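Long-range contacts in chitinase (Paenibacillus sp. FPU-7, PDB 5GZT), which probably hydrolyses chitin and chitodextrins at random internal beta-1,4 linkages between N-acetylglucosamine units, using two glycosyl hydrolase family 18 regions in one chain: residues G133-N138 with G151-I156; N181-L186 with N202-D207; W325-T330 with K338-P343; E409-G414 with K461-S466; P897-F902 with I950-L955. One frame throughout, in Å; residues are numbered along the deposited sequence.

How the contacts relate
Contact 1 is a surface pairing of parallel strands in the N-terminal beta-helix, and contact 2 the partly buried open end of an antiparallel hairpin; both rest on backbone hydrogen bonds. The other three lie in the two family 18 regions. Contact 3, in the first, joins two helix ends by charge and stacking. Contact 4, about 28 Å away between centres, has no hydrogen bond across it and works by aromatic and methyl packing. Contact 5 is buried and does the corresponding job in the second region, about 63 Å from contact 4 between centres: each sets the loop after a barrel strand against the short helix after the next strand, but contact 5 is smaller.

Contact 1. Residues G133-N138 with G151-I156; sequences GTAVVN and GKTEGI
Lys152 runs beside Thr134 on the next parallel strand and curls back to reach it. Its CB starts 4.0 Å from Gly133 O, and bends further out at chi3 (-72°) and chi4 (114°) bring the chain home. CE comes to 3.4 Å from Thr134 OG1, and NZ donates to that same OG1 at 2.9 Å. Thr134 carries its other branch, CG2, anti to the backbone N, where it lies 3.7 Å from Glu154 OE1. With an alanine here, the lysine ammonium would probably lose its hydroxyl partner and be freer to swing, and the Glu154 side chain would lose the methyl it lies against. Beneath these side chains the backbones zip in register. Ala135 N donates to Lys152 O at 2.8 Å, Ala135 O accepts from Glu154 N at 2.7 Å, and Val137 N donates to Glu154 O at 2.9 Å. On the face of Ala135 and Thr153 the chain packs toward Pro150 and Lys158. Strand 131-137 is thus held between strand 114-120 and strand 152-154, the last of eight in-sequence parallel strands on this side of a beta-helix.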
# COMPACT_ATOMS: atom_id res chain seq x y z
N GLY B 133 8.99 28.87 -40.85
CA GLY B 133 8.82 27.88 -39.75
C GLY B 133 8.66 26.45 -40.28
O GLY B 133 9.33 25.54 -39.81
N THR B 134 7.79 26.24 -41.31
CA THR B 134 7.67 24.87 -41.95
C THR B 134 7.60 24.98 -43.45
O THR B 134 6.78 25.79 -43.92
CB THR B 134 6.43 24.14 -41.42
OG1 THR B 134 6.58 24.04 -40.03
CG2 THR B 134 6.27 22.64 -41.99
N ALA B 135 8.53 24.31 -44.17
CA ALA B 135 8.52 24.29 -45.62
C ALA B 135 7.81 22.95 -45.99
O ALA B 135 8.28 21.89 -45.61
CB ALA B 135 9.92 24.29 -46.21
N VAL B 136 6.72 23.06 -46.75
CA VAL B 136 5.92 21.90 -47.25
C VAL B 136 6.31 21.78 -48.70
O VAL B 136 6.00 22.64 -49.54
CB VAL B 136 4.45 22.13 -47.08
CG1 VAL B 136 3.64 20.91 -47.64
CG2 VAL B 136 4.11 22.29 -45.61
N VAL B 137 7.16 20.82 -48.96
CA VAL B 137 7.76 20.65 -50.28
C VAL B 137 7.00 19.45 -50.96
O VAL B 137 7.29 18.28 -50.74
CB VAL B 137 9.21 20.31 -50.17
CG1 VAL B 137 9.85 20.37 -51.54
CG2 VAL B 137 9.91 21.26 -49.17
N ASN B 138 5.99 19.80 -51.73
CA ASN B 138 5.27 18.80 -52.54
C ASN B 138 6.09 18.42 -53.70
O ASN B 138 7.18 18.96 -53.91
CB ASN B 138 3.91 19.36 -52.94
CG ASN B 138 3.00 19.60 -51.77
OD1 ASN B 138 2.96 18.90 -50.72
ND2 ASN B 138 2.16 20.60 -51.96
N GLY B 151 12.79 26.06 -40.57
CA GLY B 151 12.83 25.44 -39.21
C GLY B 151 12.49 23.97 -39.23
O GLY B 151 13.16 23.17 -38.60
N LYS B 152 11.39 23.62 -39.91
CA LYS B 152 11.06 22.20 -40.25
C LYS B 152 10.67 22.07 -41.72
O LYS B 152 10.14 23.04 -42.31
CB LYS B 152 9.92 21.65 -39.43
CG LYS B 152 10.11 21.72 -37.92
CD LYS B 152 8.83 21.31 -37.21
CE LYS B 152 7.71 22.36 -37.31
NZ LYS B 152 6.51 21.89 -38.10
N THR B 153 10.94 20.92 -42.32
CA THR B 153 10.53 20.62 -43.72
C THR B 153 9.63 19.38 -43.69
O THR B 153 9.95 18.38 -43.00
CB THR B 153 11.69 20.31 -44.65
OG1 THR B 153 12.23 19.04 -44.26
CG2 THR B 153 12.73 21.33 -44.60
N GLU B 154 8.51 19.47 -44.39
CA GLU B 154 7.60 18.35 -44.58
C GLU B 154 7.37 18.13 -46.11
O GLU B 154 7.93 18.84 -46.95
CB GLU B 154 6.27 18.66 -43.94
CG GLU B 154 6.31 18.64 -42.43
CD GLU B 154 5.04 19.17 -41.79
OE1 GLU B 154 4.15 19.70 -42.50
OE2 GLU B 154 4.92 19.03 -40.57
N GLY B 155 6.57 17.12 -46.44
CA GLY B 155 6.07 16.89 -47.80
C GLY B 155 6.88 15.87 -48.48
O GLY B 155 7.97 15.56 -48.02
N ILE B 156 6.37 15.33 -49.59
CA ILE B 156 7.00 14.18 -50.24
C ILE B 156 8.38 14.43 -50.78
O ILE B 156 9.20 13.49 -50.91
CB ILE B 156 6.04 13.66 -51.39
CG1 ILE B 156 6.34 12.22 -51.73
CG2 ILE B 156 6.14 14.51 -52.66
CD1 ILE B 156 5.35 11.66 -52.76

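Contact 2. Residues N181-L186 with N202-D207; sequences NPVVKL and NAYGWD
Lys185 and Asn202 face each other as an antiparallel hydrogen-bonded pair, and each satisfies the other's backbone. Lys185 N donates a hydrogen bond to Asn202 O at 2.8 Å, with an N-H...O angle of 152°. The return bond, Asn202 N to Lys185 O, is 2.7 Å long but more bent, at 134°. One step along, Val184 and Ala203 form a non-hydrogen-bonded pair; Ala203 instead bonds through its backbone to Pro238. Beyond that the pairing fades: Tyr204 N reaches Val183 O at 3.0 Å, but at 125° the bond is weak. These are the open ends of a beta hairpin built from strands 184-191 and 197-203, at one side of a four-stranded antiparallel sheet. The face bearing Val184 packs on strands 251-261 and 264-284. Proline has no N-H to offer at position 182, yet its carbonyl is used: Pro182 O accepts from Ser266 OG. Its CA makes a CA-H...O contact with Tyr204 O, 3.5 Å away. On the opposite face the Lys185 chain crosses the Tyr204 ring at a slant, its CD 3.4 Å from Tyr204 CE2. With CG anti to the carbonyl carbon and the next torsion extended, the lysine carries CD to the ring; bends at chi3 and chi4 then lead its end away. Val183 CG1 meets the ring edge, 4.1 Å from Tyr204 CD2, and Pro238 touches the same tyrosine.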
# COMPACT_ATOMS: atom_id res chain seq x y z
N ASN B 181 32.44 23.79 -18.51
CA ASN B 181 31.79 23.47 -17.23
C ASN B 181 31.24 22.06 -17.07
O ASN B 181 30.74 21.48 -18.05
CB ASN B 181 30.65 24.46 -16.95
CG ASN B 181 31.14 25.84 -16.59
OD1 ASN B 181 32.14 25.99 -15.89
ND2 ASN B 181 30.43 26.87 -17.05
N PRO B 182 31.30 21.51 -15.83
CA PRO B 182 30.60 20.25 -15.54
C PRO B 182 29.07 20.45 -15.52
O PRO B 182 28.54 21.17 -14.67
CB PRO B 182 31.14 19.83 -14.17
CG PRO B 182 31.68 21.08 -13.55
CD PRO B 182 32.08 21.99 -14.67
N VAL B 183 28.40 19.83 -16.49
CA VAL B 183 26.94 19.79 -16.59
C VAL B 183 26.52 18.35 -16.26
O VAL B 183 27.16 17.41 -16.74
CB VAL B 183 26.49 20.19 -18.02
CG1 VAL B 183 25.03 19.83 -18.31
CG2 VAL B 183 26.73 21.68 -18.24
N VAL B 184 25.47 18.20 -15.43
CA VAL B 184 24.81 16.88 -15.17
C VAL B 184 23.45 16.81 -15.85
O VAL B 184 22.58 17.58 -15.49
CB VAL B 184 24.56 16.64 -13.65
CG1 VAL B 184 23.75 15.35 -13.43
CG2 VAL B 184 25.88 16.63 -12.87
N LYS B 185 23.28 15.89 -16.81
CA LYS B 185 21.94 15.53 -17.37
C LYS B 185 21.35 14.20 -16.83
O LYS B 185 21.95 13.13 -17.00
CB LYS B 185 22.01 15.41 -18.88
CG LYS B 185 22.51 16.67 -19.58
CD LYS B 185 22.48 16.54 -21.11
CE LYS B 185 21.08 16.30 -21.68
NZ LYS B 185 20.07 17.25 -21.13
N LEU B 186 20.16 14.26 -16.23
CA LEU B 186 19.41 13.07 -15.76
C LEU B 186 18.86 12.27 -16.94
O LEU B 186 18.20 12.86 -17.79
CB LEU B 186 18.24 13.48 -14.85
CG LEU B 186 18.60 14.35 -13.62
CD1 LEU B 186 17.43 14.70 -12.71
CD2 LEU B 186 19.75 13.74 -12.82
N ASN B 202 23.94 11.28 -17.42
CA ASN B 202 25.13 11.68 -18.21
C ASN B 202 25.83 12.86 -17.51
O ASN B 202 25.21 13.92 -17.34
CB ASN B 202 24.74 12.07 -19.65
CG ASN B 202 24.38 10.86 -20.52
OD1 ASN B 202 25.07 9.82 -20.52
ND2 ASN B 202 23.30 11.00 -21.29
N ALA B 203 27.08 12.64 -17.07
CA ALA B 203 27.90 13.68 -16.41
C ALA B 203 29.03 14.15 -17.34
O ALA B 203 30.09 13.53 -17.43
CB ALA B 203 28.47 13.19 -15.08
N TYR B 204 28.77 15.26 -18.04
CA TYR B 204 29.79 15.93 -18.83
C TYR B 204 30.80 16.56 -17.85
O TYR B 204 30.44 17.01 -16.75
CB TYR B 204 29.18 16.98 -19.76
CG TYR B 204 28.04 16.46 -20.65
CD1 TYR B 204 28.16 15.24 -21.35
CD2 TYR B 204 26.85 17.18 -20.78
CE1 TYR B 204 27.13 14.77 -22.15
CE2 TYR B 204 25.82 16.72 -21.58
CZ TYR B 204 25.97 15.52 -22.26
OH TYR B 204 24.95 15.06 -23.05
N GLY B 205 32.07 16.53 -18.25
CA GLY B 205 33.17 16.94 -17.38
C GLY B 205 33.35 16.01 -16.20
O GLY B 205 33.56 16.47 -15.06
N TRP B 206 33.25 14.71 -16.46
CA TRP B 206 33.42 13.72 -15.42
C TRP B 206 34.81 13.92 -14.83
O TRP B 206 35.80 13.68 -15.52
CB TRP B 206 33.26 12.27 -15.95
CG TRP B 206 33.45 11.23 -14.84
CD1 TRP B 206 34.38 10.22 -14.79
CD2 TRP B 206 32.72 11.16 -13.61
NE1 TRP B 206 34.26 9.52 -13.61
CE2 TRP B 206 33.24 10.07 -12.88
CE3 TRP B 206 31.66 11.91 -13.06
CZ2 TRP B 206 32.74 9.71 -11.62
CZ3 TRP B 206 31.17 11.55 -11.82
CH2 TRP B 206 31.71 10.46 -11.11
N ASP B 207 34.89 14.42 -13.59
CA ASP B 207 36.17 14.53 -12.90
C ASP B 207 36.15 13.65 -11.67
O ASP B 207 36.55 14.07 -10.56
CB ASP B 207 36.52 16.01 -12.58
CG ASP B 207 37.96 16.22 -12.01
OD1 ASP B 207 38.88 15.43 -12.34
OD2 ASP B 207 38.14 17.17 -11.22

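Contact 3. Residues W325-T330 with K338-P343; sequences WTEDPT and KRRNNP
Arg339 lies flat on the indole of Trp325, the guanidinium and ring planes only 7° apart and their centres 4.0 Å apart. Extended from CG to NE, the arginine chain keeps CG, CD and CZ over one face of the indole: CD sits above the six-membered ring, 3.7 Å from the Trp325 centroid, in a CH-pi contact, while CZ is off-centre over the five-membered ring in a cation-pi contact. A leucine in place of Trp325 would probably deprive the guanidinium of its flat aromatic platform, leaving its tilt to be held mainly by the bond to the backbone oxygen.

Hydrogen bonding fixes the same group from its edge. Arg339 NH1 donates to Trp325 O at 2.7 Å, with that oxygen in the guanidinium plane; Asp328 N reaches the oxygen from the other face of its carbonyl. The charge contact between Asp328 OD2 and Arg339 NH1 is long, 3.7 Å. Asp328 OD1 is used in an Asx turn, accepting from Thr330 N.

The stronger salt bridge is side-on. Arg340 NH2 meets Glu327 OE1 at 2.5 Å and Arg340 NE meets Glu327 OE2 at 3.0 Å, both on syn lone pairs, with the flat groups nearly coplanar at 10°. Thr326 OG1 also donates to Glu327 OE2, from above the carboxylate plane, and Arg340 NH1 has a second carboxylate in Glu333.

Two helix ends, of 323-326 and 333-340, are clamped here in the family 18 TIM barrel, within an excursion after barrel strand 303-312; Trp325 also touches Trp286, just beyond strand 264-284.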
# COMPACT_ATOMS: atom_id res chain seq x y z
N TRP B 325 -25.27 11.01 0.14
CA TRP B 325 -24.99 9.89 0.98
C TRP B 325 -25.95 9.81 2.22
O TRP B 325 -26.62 8.78 2.45
CB TRP B 325 -23.55 9.97 1.46
CG TRP B 325 -23.14 8.75 2.13
CD1 TRP B 325 -23.11 7.50 1.56
CD2 TRP B 325 -22.74 8.59 3.49
NE1 TRP B 325 -22.70 6.58 2.49
CE2 TRP B 325 -22.47 7.21 3.68
CE3 TRP B 325 -22.62 9.44 4.57
CZ2 TRP B 325 -22.04 6.68 4.88
CZ3 TRP B 325 -22.16 8.90 5.79
CH2 TRP B 325 -21.90 7.55 5.93
N THR B 326 -26.01 10.88 3.02
CA THR B 326 -26.73 10.83 4.33
C THR B 326 -28.21 10.68 4.18
O THR B 326 -28.81 10.15 5.10
CB THR B 326 -26.48 12.05 5.23
OG1 THR B 326 -26.78 13.27 4.52
CG2 THR B 326 -25.02 12.06 5.69
N GLU B 327 -28.77 11.12 3.05
CA GLU B 327 -30.21 11.12 2.78
C GLU B 327 -30.61 10.07 1.75
O GLU B 327 -31.71 10.13 1.19
CB GLU B 327 -30.66 12.51 2.32
CG GLU B 327 -30.15 13.71 3.16
CD GLU B 327 -30.30 13.50 4.67
OE1 GLU B 327 -31.32 12.91 5.08
OE2 GLU B 327 -29.42 13.93 5.48
N ASP B 328 -29.75 9.09 1.49
CA ASP B 328 -30.11 7.92 0.64
C ASP B 328 -31.48 7.44 1.08
O ASP B 328 -31.63 7.04 2.25
CB ASP B 328 -29.04 6.81 0.78
CG ASP B 328 -29.23 5.64 -0.17
OD1 ASP B 328 -30.33 5.53 -0.72
OD2 ASP B 328 -28.29 4.83 -0.37
N PRO B 329 -32.49 7.48 0.17
CA PRO B 329 -33.87 7.09 0.55
C PRO B 329 -34.10 5.57 0.59
O PRO B 329 -35.15 5.10 0.96
CB PRO B 329 -34.71 7.70 -0.58
CG PRO B 329 -33.82 7.53 -1.79
CD PRO B 329 -32.41 7.79 -1.27
N THR B 330 -33.08 4.82 0.22
CA THR B 330 -33.12 3.38 0.03
C THR B 330 -32.87 2.66 1.36
O THR B 330 -33.06 1.46 1.48
CB THR B 330 -32.04 3.07 -1.05
OG1 THR B 330 -32.60 3.44 -2.33
CG2 THR B 330 -31.51 1.66 -1.03
N LYS B 338 -27.59 7.50 11.53
CA LYS B 338 -26.18 7.07 11.73
C LYS B 338 -25.24 7.78 10.73
O LYS B 338 -24.22 8.32 11.14
CB LYS B 338 -26.05 5.55 11.63
CG LYS B 338 -24.76 4.97 12.20
CD LYS B 338 -24.51 3.50 11.79
CE LYS B 338 -23.34 3.30 10.78
NZ LYS B 338 -23.29 4.19 9.54
N ARG B 339 -25.64 7.85 9.46
CA ARG B 339 -24.88 8.52 8.44
C ARG B 339 -24.65 9.99 8.76
O ARG B 339 -23.51 10.47 8.70
CB ARG B 339 -25.56 8.36 7.10
CG ARG B 339 -25.40 6.94 6.53
CD ARG B 339 -25.80 6.88 5.06
NE ARG B 339 -25.69 5.53 4.54
CZ ARG B 339 -25.86 5.20 3.26
NH1 ARG B 339 -26.12 6.11 2.34
NH2 ARG B 339 -25.75 3.94 2.88
N ARG B 340 -25.72 10.70 9.15
CA ARG B 340 -25.60 12.12 9.51
C ARG B 340 -24.67 12.39 10.65
O ARG B 340 -24.03 13.43 10.64
CB ARG B 340 -26.97 12.75 9.82
CG ARG B 340 -27.93 12.80 8.63
CD ARG B 340 -29.34 13.00 9.18
NE ARG B 340 -30.35 12.88 8.14
CZ ARG B 340 -31.55 12.37 8.33
NH1 ARG B 340 -31.95 11.91 9.52
NH2 ARG B 340 -32.34 12.25 7.31
N ASN B 341 -24.55 11.43 11.58
CA ASN B 341 -23.59 11.50 12.68
C ASN B 341 -22.26 10.77 12.46
O ASN B 341 -21.51 10.44 13.44
CB ASN B 341 -24.23 10.97 13.98
CG ASN B 341 -25.55 11.69 14.30
OD1 ASN B 341 -25.72 12.83 13.96
ND2 ASN B 341 -26.49 10.98 14.93
N ASN B 342 -21.92 10.53 11.20
CA ASN B 342 -20.69 9.76 10.93
C ASN B 342 -19.46 10.40 11.62
O ASN B 342 -19.18 11.53 11.40
CB ASN B 342 -20.46 9.66 9.43
CG ASN B 342 -19.46 8.59 9.10
OD1 ASN B 342 -19.73 7.41 9.35
ND2 ASN B 342 -18.23 9.01 8.74
N PRO B 343 -18.72 9.67 12.45
CA PRO B 343 -17.65 10.22 13.22
C PRO B 343 -16.29 10.44 12.53
O PRO B 343 -15.28 9.91 12.97
CB PRO B 343 -17.50 9.19 14.32
CG PRO B 343 -17.76 7.93 13.60
CD PRO B 343 -18.90 8.24 12.74

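Contact 4. Residues E409-G414 with K461-S466; sequences EYPVYG and KTYTDS
Tyr413 holds CG between its own backbone N and carbonyl carbon (chi1 64°), which turns a ring face to Thr462; there the threonine CG2 sits almost over the middle, 3.6 Å from the Tyr413 centroid in a CH-pi contact. Tyr463 has CG anti to its N (chi1 -177°), bringing its side chain across the other two tyrosines at about a right angle. Tyr413 OH lies at the edge of the Tyr463 ring, 3.5 Å from Tyr463 CB. Tyr410 CD1 is 3.6 Å from Tyr463 CD2, an oblique meeting with planes at 77°.

The loop 409-414 follows barrel strand 403-407 of the family 18 TIM barrel, and Glu409 ends the DxxDxDxE signature, with a cis peptide joining it to Tyr410. Helix 461-464 follows the neighbouring strand, 452-457, so the contact ties two adjacent strand-end loops.

No hydrogen bond crosses between the segments. Ser466 OG donates instead to Thr462 O, at 2.7 Å, and its oxygen lies at the edge of the Tyr413 ring, 3.4 Å from Tyr413 CD1. Pro411 O rests 3.6 Å from Ser466 CB, and Val412 CG2 comes to 3.7 Å from Ser466 O. Phe429 and Tyr517 pack on Tyr463 from helices 425-447 and 510-519.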
# COMPACT_ATOMS: atom_id res chain seq x y z
N GLU B 409 -15.46 9.17 -10.49
CA GLU B 409 -16.04 7.97 -11.07
C GLU B 409 -17.25 8.32 -11.90
O GLU B 409 -18.36 8.17 -11.47
CB GLU B 409 -16.31 6.89 -9.98
CG GLU B 409 -15.09 6.63 -9.06
CD GLU B 409 -15.21 5.38 -8.16
OE1 GLU B 409 -16.09 4.57 -8.42
OE2 GLU B 409 -14.39 5.20 -7.23
N TYR B 410 -17.08 8.76 -13.14
CA TYR B 410 -15.81 8.96 -13.85
C TYR B 410 -15.99 10.16 -14.86
O TYR B 410 -17.10 10.39 -15.37
CB TYR B 410 -15.45 7.71 -14.68
CG TYR B 410 -15.51 6.37 -13.94
CD1 TYR B 410 -14.40 5.88 -13.24
CD2 TYR B 410 -16.68 5.61 -13.94
CE1 TYR B 410 -14.45 4.66 -12.57
CE2 TYR B 410 -16.74 4.39 -13.29
CZ TYR B 410 -15.62 3.92 -12.60
OH TYR B 410 -15.72 2.72 -11.94
N PRO B 411 -14.91 10.84 -15.21
CA PRO B 411 -14.94 11.87 -16.28
C PRO B 411 -15.74 11.48 -17.51
O PRO B 411 -15.67 10.35 -17.96
CB PRO B 411 -13.47 12.07 -16.62
CG PRO B 411 -12.80 11.80 -15.36
CD PRO B 411 -13.55 10.65 -14.71
N VAL B 412 -16.56 12.42 -18.02
CA VAL B 412 -17.12 12.39 -19.37
C VAL B 412 -18.39 11.59 -19.42
O VAL B 412 -19.47 12.15 -19.68
CB VAL B 412 -16.15 11.92 -20.49
CG1 VAL B 412 -16.86 11.91 -21.83
CG2 VAL B 412 -14.93 12.81 -20.56
N TYR B 413 -18.28 10.30 -19.14
CA TYR B 413 -19.44 9.41 -19.16
C TYR B 413 -20.17 9.34 -17.78
O TYR B 413 -21.30 8.91 -17.69
CB TYR B 413 -19.04 8.03 -19.74
CG TYR B 413 -18.02 7.18 -18.95
CD1 TYR B 413 -16.66 7.48 -18.97
CD2 TYR B 413 -18.42 6.04 -18.25
CE1 TYR B 413 -15.74 6.70 -18.29
CE2 TYR B 413 -17.50 5.26 -17.56
CZ TYR B 413 -16.16 5.59 -17.59
OH TYR B 413 -15.25 4.84 -16.91
N GLY B 414 -19.52 9.81 -16.72
CA GLY B 414 -20.10 9.83 -15.37
C GLY B 414 -20.64 8.47 -14.92
O GLY B 414 -21.67 8.41 -14.25
N LYS B 461 -11.55 0.51 -21.25
CA LYS B 461 -11.12 1.33 -22.36
C LYS B 461 -11.92 2.67 -22.38
O LYS B 461 -11.32 3.70 -22.64
CB LYS B 461 -11.18 0.58 -23.70
CG LYS B 461 -10.70 1.52 -24.82
CD LYS B 461 -9.81 0.90 -25.90
CE LYS B 461 -9.59 1.89 -27.08
NZ LYS B 461 -10.91 2.29 -27.73
N THR B 462 -13.22 2.66 -22.05
CA THR B 462 -14.01 3.90 -21.91
C THR B 462 -13.37 4.89 -20.97
O THR B 462 -13.24 6.08 -21.29
CB THR B 462 -15.42 3.60 -21.41
OG1 THR B 462 -16.02 2.63 -22.27
CG2 THR B 462 -16.28 4.85 -21.40
N TYR B 463 -12.91 4.41 -19.84
CA TYR B 463 -12.20 5.28 -18.94
C TYR B 463 -10.89 5.87 -19.54
O TYR B 463 -10.65 7.04 -19.38
CB TYR B 463 -11.85 4.59 -17.60
CG TYR B 463 -11.18 5.53 -16.65
CD1 TYR B 463 -9.84 5.68 -16.69
CD2 TYR B 463 -11.92 6.34 -15.74
CE1 TYR B 463 -9.19 6.60 -15.86
CE2 TYR B 463 -11.27 7.26 -14.91
CZ TYR B 463 -9.91 7.41 -15.00
OH TYR B 463 -9.17 8.23 -14.16
N THR B 464 -10.03 5.06 -20.13
CA THR B 464 -8.75 5.55 -20.71
C THR B 464 -8.96 6.61 -21.88
O THR B 464 -8.18 7.56 -22.05
CB THR B 464 -7.88 4.36 -21.19
OG1 THR B 464 -8.66 3.50 -21.99
CG2 THR B 464 -7.37 3.57 -19.99
N ASP B 465 -10.04 6.38 -22.61
CA ASP B 465 -10.57 7.27 -23.66
C ASP B 465 -11.14 8.58 -23.12
O ASP B 465 -11.33 9.49 -23.90
CB ASP B 465 -11.70 6.58 -24.41
CG ASP B 465 -11.22 5.56 -25.44
OD1 ASP B 465 -10.03 5.47 -25.80
OD2 ASP B 465 -12.09 4.85 -25.94
N SER B 466 -11.40 8.66 -21.81
CA SER B 466 -12.03 9.81 -21.19
C SER B 466 -11.06 10.68 -20.42
O SER B 466 -11.45 11.72 -19.89
CB SER B 466 -13.14 9.32 -20.24
OG SER B 466 -14.14 8.59 -20.95

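Contact 5. Residues P897-F902 with I950-L955; sequences PVYGAF and INSVEL
Val898 and Ser952 bring their CA atoms to 5.8 Å where Val898, with positive phi (79°) and psi of -62°, turns the chain sharply, in a classic gamma turn closed by a weak bond from Tyr899 N to Pro897 O. That corner pushes the valine side chain at Ser952. Its CG2 branch lies 3.6 Å from Ser952 O, and Val898 CB is 3.7 Å from Ser952 OG. Pro897 O comes to 3.4 Å from Ser952 CB, so the serine is flanked by a carbonyl and a branched side chain. Its hydroxyl is not spent on this loop: Ser952 OG bonds to Ile948 O, one turn back in its own helix. From that position the oxygen meets the edge of the Tyr899 ring, 3.5 Å from Tyr899 CD1.

In the family 18 TIM barrel of this region, residues 897-902 lie in the loop after strand 889-893, while helix 947-952 comes after the adjacent parallel strand 938-943. Helix 911-933, which connects the two, also takes part: Asp911 accepts from Val898 N, and Phe915 packs on Val953. Val898 O has a partner as well, accepting a bond from Ser907 OG.

The rest of the contact is apolar. Pro897 CG and Val953 CG2 meet at 3.9 Å, the two side chains passing at a slant, and Tyr949 touches the same proline from helix 947-952.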
# COMPACT_ATOMS: atom_id res chain seq x y z
N PRO B 897 17.90 -19.17 32.75
CA PRO B 897 19.23 -19.32 32.15
C PRO B 897 19.67 -18.11 31.35
O PRO B 897 18.83 -17.49 30.66
CB PRO B 897 19.06 -20.50 31.22
CG PRO B 897 17.95 -21.29 31.86
CD PRO B 897 17.02 -20.27 32.40
N VAL B 898 20.97 -17.82 31.40
CA VAL B 898 21.67 -16.81 30.54
C VAL B 898 21.43 -15.42 31.04
O VAL B 898 22.39 -14.71 31.40
CB VAL B 898 21.35 -16.89 29.04
CG1 VAL B 898 22.16 -15.84 28.26
CG2 VAL B 898 21.66 -18.26 28.48
N TYR B 899 20.18 -15.01 31.06
CA TYR B 899 19.87 -13.69 31.52
C TYR B 899 19.63 -13.54 32.99
O TYR B 899 19.64 -12.41 33.50
CB TYR B 899 18.74 -13.04 30.70
CG TYR B 899 17.34 -13.64 30.76
CD1 TYR B 899 17.01 -14.80 30.01
CD2 TYR B 899 16.32 -13.03 31.47
CE1 TYR B 899 15.71 -15.35 30.07
CE2 TYR B 899 15.02 -13.59 31.48
CZ TYR B 899 14.75 -14.73 30.74
OH TYR B 899 13.50 -15.25 30.76
N GLY B 900 19.42 -14.63 33.73
CA GLY B 900 19.34 -14.55 35.16
C GLY B 900 18.23 -13.66 35.70
O GLY B 900 18.31 -13.10 36.85
N ALA B 901 17.16 -13.54 34.93
CA ALA B 901 16.06 -12.58 35.23
C ALA B 901 16.60 -11.17 35.40
O ALA B 901 16.13 -10.40 36.26
CB ALA B 901 15.29 -13.00 36.45
N PHE B 902 17.62 -10.86 34.59
CA PHE B 902 18.28 -9.55 34.55
C PHE B 902 18.98 -9.23 35.89
O PHE B 902 18.75 -8.22 36.49
CB PHE B 902 17.26 -8.46 34.12
CG PHE B 902 16.55 -8.81 32.85
CD1 PHE B 902 17.24 -8.83 31.65
CD2 PHE B 902 15.22 -9.19 32.85
CE1 PHE B 902 16.63 -9.21 30.46
CE2 PHE B 902 14.59 -9.57 31.65
CZ PHE B 902 15.29 -9.59 30.46
N ILE B 950 13.15 -18.05 25.17
CA ILE B 950 13.21 -19.00 24.07
C ILE B 950 14.62 -19.11 23.42
O ILE B 950 15.14 -20.17 22.99
CB ILE B 950 12.08 -18.62 23.07
CG1 ILE B 950 10.71 -18.95 23.66
CG2 ILE B 950 12.23 -19.43 21.79
CD1 ILE B 950 9.55 -18.41 22.87
N ASN B 951 15.29 -17.97 23.42
CA ASN B 951 16.59 -17.87 22.85
C ASN B 951 17.68 -18.30 23.81
O ASN B 951 18.82 -18.45 23.38
CB ASN B 951 16.85 -16.41 22.50
CG ASN B 951 17.91 -16.27 21.46
OD1 ASN B 951 17.71 -16.68 20.34
ND2 ASN B 951 19.05 -15.72 21.84
N SER B 952 17.35 -18.41 25.09
CA SER B 952 18.30 -18.69 26.15
C SER B 952 18.31 -20.19 26.51
O SER B 952 19.14 -20.59 27.31
CB SER B 952 17.94 -17.90 27.38
OG SER B 952 18.14 -16.53 27.24
N VAL B 953 17.45 -21.00 25.86
CA VAL B 953 17.26 -22.42 26.15
C VAL B 953 17.15 -23.18 24.84
O VAL B 953 16.67 -22.66 23.89
CB VAL B 953 16.00 -22.52 26.99
CG1 VAL B 953 15.52 -23.91 27.12
CG2 VAL B 953 16.30 -21.98 28.36
N GLU B 954 17.61 -24.39 24.78
CA GLU B 954 17.54 -25.18 23.57
C GLU B 954 16.25 -26.00 23.56
O GLU B 954 16.29 -27.20 23.75
CB GLU B 954 18.75 -26.07 23.43
CG GLU B 954 20.03 -25.28 23.65
CD GLU B 954 21.28 -26.10 23.37
OE1 GLU B 954 21.65 -27.06 24.13
OE2 GLU B 954 21.91 -25.78 22.35
N LEU B 955 15.12 -25.33 23.31
CA LEU B 955 13.85 -26.02 23.34
C LEU B 955 13.79 -27.26 22.51
O LEU B 955 13.29 -28.34 22.98
CB LEU B 955 12.67 -25.11 23.03
CG LEU B 955 12.43 -23.96 23.98
CD1 LEU B 955 11.31 -23.10 23.45
CD2 LEU B 955 12.14 -24.33 25.42